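Local coordinates for uncharacterized protein (PDB 5D66) that is of unknown function but folds as an ankyrin repeat domain, a scaffold that in other proteins commonly mediates protein-protein recognition, at residues Ile29-Ala43 with Leu55-Asn67. Numbering follows the deposited sequence.
Sequences IDARDETGSTALMVA and LIEAGADVNAKDN
In this ankyrin stack the hairpin loop leading into helix 39-45 lies against the chain that leaves helix 49-57, with Leu55 between Leu40 and Ile29 at the apolar end. Leu40 reaches across with CD2, which sits 3.7 Å from Ile56 CG1 and touches the methyl of Ala60. Leu55 splits its branches: CD1 presses on the backbone of Leu40, while CD2 meets the tip of Ile29. Ile29 swings CG1 away from its own backbone N (chi1 -161°) and runs on extended, which brings CD1 to within 3.5 Å of Ala58 CB, beside the Schellman turn at Gly59.

Beyond this patch polar contacts take over, with Ala64 CB still packing against Thr38 CG2. Asp30 OD2 takes the backbone N-H of Asp61 on its syn lone pair at 2.8 Å, and a water links the same oxygen to Gly59 O. A second water ties Asp30 OD1 to Asp61 O and to Thr38 OG1, which caps the helix by accepting from Met41 N. Arg32, bent at chi2 (-52°), has Thr38 CG2 against one face of its guanidinium, 3.4 Å from the plane and offset toward the rim. Its NH1 bridges two carbonyls close to the guanidinium plane, Lys65 O at 2.8 Å and Gly36 O at 2.9 Å, which should restrain the group's rotation while joining the two loops.

Asp66 forms a salt bridge with Arg45 of helix 39-45. Helices 6-12 and 16-23 pack against Ala39 and Leu55, respectively, while Pro72 of helix 72-79 touches Leu40 and Met41 (selenomethionine in the model), continuing the stack.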
# COMPACT_ATOMS: atom_id res chain seq x y z
N ILE A 29 -4.60 2.72 23.23
CA ILE A 29 -4.30 1.63 22.32
C ILE A 29 -3.08 1.88 21.45
O ILE A 29 -2.42 0.95 21.05
CB ILE A 29 -5.52 1.21 21.54
CG1 ILE A 29 -5.33 -0.22 20.94
CG2 ILE A 29 -5.90 2.21 20.55
CD1 ILE A 29 -6.59 -0.83 20.49
N ASP A 30 -2.85 3.16 21.12
CA ASP A 30 -1.76 3.57 20.29
C ASP A 30 -0.57 4.09 21.06
O ASP A 30 0.27 4.82 20.52
CB ASP A 30 -2.21 4.56 19.22
CG ASP A 30 -3.01 3.90 18.11
OD1 ASP A 30 -2.76 2.74 17.78
OD2 ASP A 30 -3.86 4.64 17.50
N ALA A 31 -0.40 3.66 22.32
CA ALA A 31 0.85 3.92 23.03
C ALA A 31 2.05 3.53 22.19
O ALA A 31 2.05 2.47 21.55
CB ALA A 31 0.87 3.10 24.34
N ARG A 32 3.08 4.36 22.16
CA ARG A 32 4.28 4.06 21.39
C ARG A 32 5.28 3.30 22.23
O ARG A 32 5.44 3.57 23.42
CB ARG A 32 4.92 5.33 20.83
CG ARG A 32 3.97 6.24 20.08
CD ARG A 32 3.18 5.53 18.99
NE ARG A 32 2.35 6.43 18.26
CZ ARG A 32 2.54 6.92 17.03
NH1 ARG A 32 3.56 6.51 16.29
NH2 ARG A 32 1.71 7.79 16.51
N ASP A 33 5.99 2.37 21.57
CA ASP A 33 7.10 1.67 22.25
C ASP A 33 8.35 2.54 22.19
O ASP A 33 8.31 3.75 21.84
CB ASP A 33 7.27 0.27 21.68
CG ASP A 33 7.73 0.20 20.23
OD1 ASP A 33 8.18 1.26 19.72
OD2 ASP A 33 7.68 -0.89 19.66
N GLU A 34 9.49 1.98 22.51
CA GLU A 34 10.75 2.75 22.61
C GLU A 34 11.20 3.28 21.23
O GLU A 34 12.03 4.18 21.18
CB GLU A 34 11.83 1.94 23.32
CG GLU A 34 12.44 0.82 22.50
CD GLU A 34 11.61 -0.43 22.34
OE1 GLU A 34 10.56 -0.56 22.99
OE2 GLU A 34 12.09 -1.28 21.52
N THR A 35 10.70 2.66 20.16
CA THR A 35 11.01 3.04 18.79
C THR A 35 10.03 4.05 18.23
O THR A 35 10.24 4.55 17.11
CB THR A 35 11.02 1.81 17.80
OG1 THR A 35 9.67 1.36 17.54
CG2 THR A 35 11.90 0.71 18.34
N GLY A 36 8.91 4.28 18.92
CA GLY A 36 7.89 5.15 18.37
C GLY A 36 6.78 4.40 17.66
O GLY A 36 5.96 5.02 16.99
N SER A 37 6.72 3.09 17.75
CA SER A 37 5.76 2.27 17.00
C SER A 37 4.51 1.97 17.82
O SER A 37 4.60 1.72 19.01
CB SER A 37 6.41 0.94 16.59
OG SER A 37 7.54 1.11 15.77
N THR A 38 3.36 1.97 17.18
CA THR A 38 2.16 1.48 17.78
C THR A 38 2.11 -0.07 17.74
O THR A 38 2.74 -0.71 16.89
CB THR A 38 0.89 2.04 17.14
OG1 THR A 38 0.77 1.46 15.85
CG2 THR A 38 0.86 3.54 17.07
N ALA A 39 1.26 -0.65 18.58
CA ALA A 39 1.10 -2.07 18.61
C ALA A 39 0.48 -2.56 17.29
O ALA A 39 0.83 -3.63 16.78
CB ALA A 39 0.32 -2.52 19.80
N LEU A 40 -0.46 -1.78 16.73
CA LEU A 40 -1.01 -2.17 15.43
C LEU A 40 0.07 -2.15 14.34
O LEU A 40 0.07 -3.02 13.47
CB LEU A 40 -2.17 -1.25 15.05
CG LEU A 40 -2.75 -1.50 13.65
CD1 LEU A 40 -3.29 -2.92 13.49
CD2 LEU A 40 -3.84 -0.48 13.31
N MSE A 41 1.00 -1.20 14.37
CA MSE A 41 2.10 -1.21 13.41
C MSE A 41 2.94 -2.48 13.57
O MSE A 41 3.27 -3.14 12.56
CB MSE A 41 2.93 0.03 13.54
CG MSE A 41 3.90 0.18 12.37
SE MSE A 41 3.07 0.49 10.62
CE MSE A 41 3.53 -1.14 9.71
N VAL A 42 3.23 -2.88 14.81
CA VAL A 42 3.97 -4.11 15.08
C VAL A 42 3.23 -5.32 14.52
O VAL A 42 3.82 -6.17 13.82
CB VAL A 42 4.24 -4.25 16.57
CG1 VAL A 42 4.82 -5.61 16.91
CG2 VAL A 42 5.17 -3.14 17.05
N ALA A 43 1.93 -5.41 14.76
CA ALA A 43 1.13 -6.53 14.23
C ALA A 43 1.14 -6.54 12.72
O ALA A 43 1.23 -7.59 12.08
CB ALA A 43 -0.29 -6.46 14.74
N LEU A 55 -7.06 -5.05 17.30
CA LEU A 55 -6.59 -3.67 17.58
C LEU A 55 -7.38 -2.62 16.80
O LEU A 55 -7.76 -1.59 17.33
CB LEU A 55 -5.09 -3.55 17.30
CG LEU A 55 -4.20 -4.37 18.28
CD1 LEU A 55 -2.80 -4.50 17.68
CD2 LEU A 55 -4.17 -3.77 19.68
N ILE A 56 -7.64 -2.93 15.53
CA ILE A 56 -8.47 -2.07 14.68
C ILE A 56 -9.90 -1.97 15.21
O ILE A 56 -10.41 -0.84 15.28
CB ILE A 56 -8.43 -2.51 13.20
CG1 ILE A 56 -7.05 -2.27 12.64
CG2 ILE A 56 -9.44 -1.77 12.38
CD1 ILE A 56 -6.77 -2.94 11.30
N GLU A 57 -10.50 -3.07 15.61
CA GLU A 57 -11.85 -3.00 16.13
C GLU A 57 -11.92 -2.15 17.42
O GLU A 57 -12.93 -1.50 17.71
CB GLU A 57 -12.41 -4.40 16.33
CG GLU A 57 -12.78 -5.10 15.03
CD GLU A 57 -13.85 -4.42 14.18
OE1 GLU A 57 -14.89 -3.89 14.71
OE2 GLU A 57 -13.64 -4.45 12.94
N ALA A 58 -10.82 -2.15 18.19
CA ALA A 58 -10.75 -1.41 19.43
C ALA A 58 -10.33 0.07 19.21
O ALA A 58 -10.18 0.79 20.14
CB ALA A 58 -9.85 -2.12 20.38
N GLY A 59 -10.11 0.47 17.96
CA GLY A 59 -9.89 1.85 17.61
C GLY A 59 -8.48 2.31 17.30
O GLY A 59 -8.22 3.52 17.18
N ALA A 60 -7.56 1.35 17.15
CA ALA A 60 -6.19 1.73 16.78
C ALA A 60 -6.22 2.52 15.46
O ALA A 60 -6.96 2.20 14.50
CB ALA A 60 -5.34 0.51 16.62
N ASP A 61 -5.37 3.55 15.37
CA ASP A 61 -5.33 4.42 14.21
C ASP A 61 -4.51 3.79 13.10
O ASP A 61 -3.29 3.58 13.17
CB ASP A 61 -4.75 5.75 14.62
CG ASP A 61 -4.78 6.81 13.57
OD1 ASP A 61 -5.06 6.51 12.40
OD2 ASP A 61 -4.47 7.99 13.95
N VAL A 62 -5.18 3.46 12.01
CA VAL A 62 -4.56 2.85 10.86
C VAL A 62 -3.65 3.77 10.06
O VAL A 62 -2.93 3.30 9.17
CB VAL A 62 -5.60 2.18 9.90
CG1 VAL A 62 -6.47 1.21 10.67
CG2 VAL A 62 -6.42 3.22 9.16
N ASN A 63 -3.68 5.05 10.40
CA ASN A 63 -2.83 6.07 9.79
C ASN A 63 -1.72 6.55 10.69
O ASN A 63 -0.96 7.42 10.28
CB ASN A 63 -3.68 7.27 9.38
CG ASN A 63 -4.79 6.83 8.42
OD1 ASN A 63 -4.49 6.25 7.37
ND2 ASN A 63 -6.04 7.16 8.74
N ALA A 64 -1.60 6.05 11.91
CA ALA A 64 -0.48 6.46 12.74
C ALA A 64 0.81 6.03 12.04
O ALA A 64 0.86 4.94 11.49
CB ALA A 64 -0.58 5.81 14.13
N LYS A 65 1.82 6.86 12.10
CA LYS A 65 3.09 6.61 11.45
C LYS A 65 4.22 6.22 12.41
O LYS A 65 4.24 6.64 13.53
CB LYS A 65 3.53 7.78 10.55
CG LYS A 65 2.79 7.81 9.19
CD LYS A 65 3.24 8.93 8.31
CE LYS A 65 2.73 8.77 6.86
NZ LYS A 65 3.12 9.99 6.10
N ASP A 66 5.13 5.46 11.87
CA ASP A 66 6.40 5.11 12.51
C ASP A 66 7.52 5.98 12.01
O ASP A 66 7.33 6.86 11.15
CB ASP A 66 6.65 3.61 12.38
CG ASP A 66 7.19 3.16 11.03
OD1 ASP A 66 7.26 3.99 10.11
OD2 ASP A 66 7.56 1.96 10.96
N ASN A 67 8.72 5.69 12.44
CA ASN A 67 9.88 6.57 12.17
C ASN A 67 10.45 6.38 10.76
O ASN A 67 11.42 7.09 10.46
CB ASN A 67 10.94 6.37 13.26
CG ASN A 67 11.54 5.01 13.30
OD1 ASN A 67 11.54 4.30 12.30
ND2 ASN A 67 12.19 4.67 14.40
O HOH W 1 -1.80 2.31 15.17
O HOH W 2 -6.38 5.36 18.32
O HOH W 3 8.93 3.95 14.81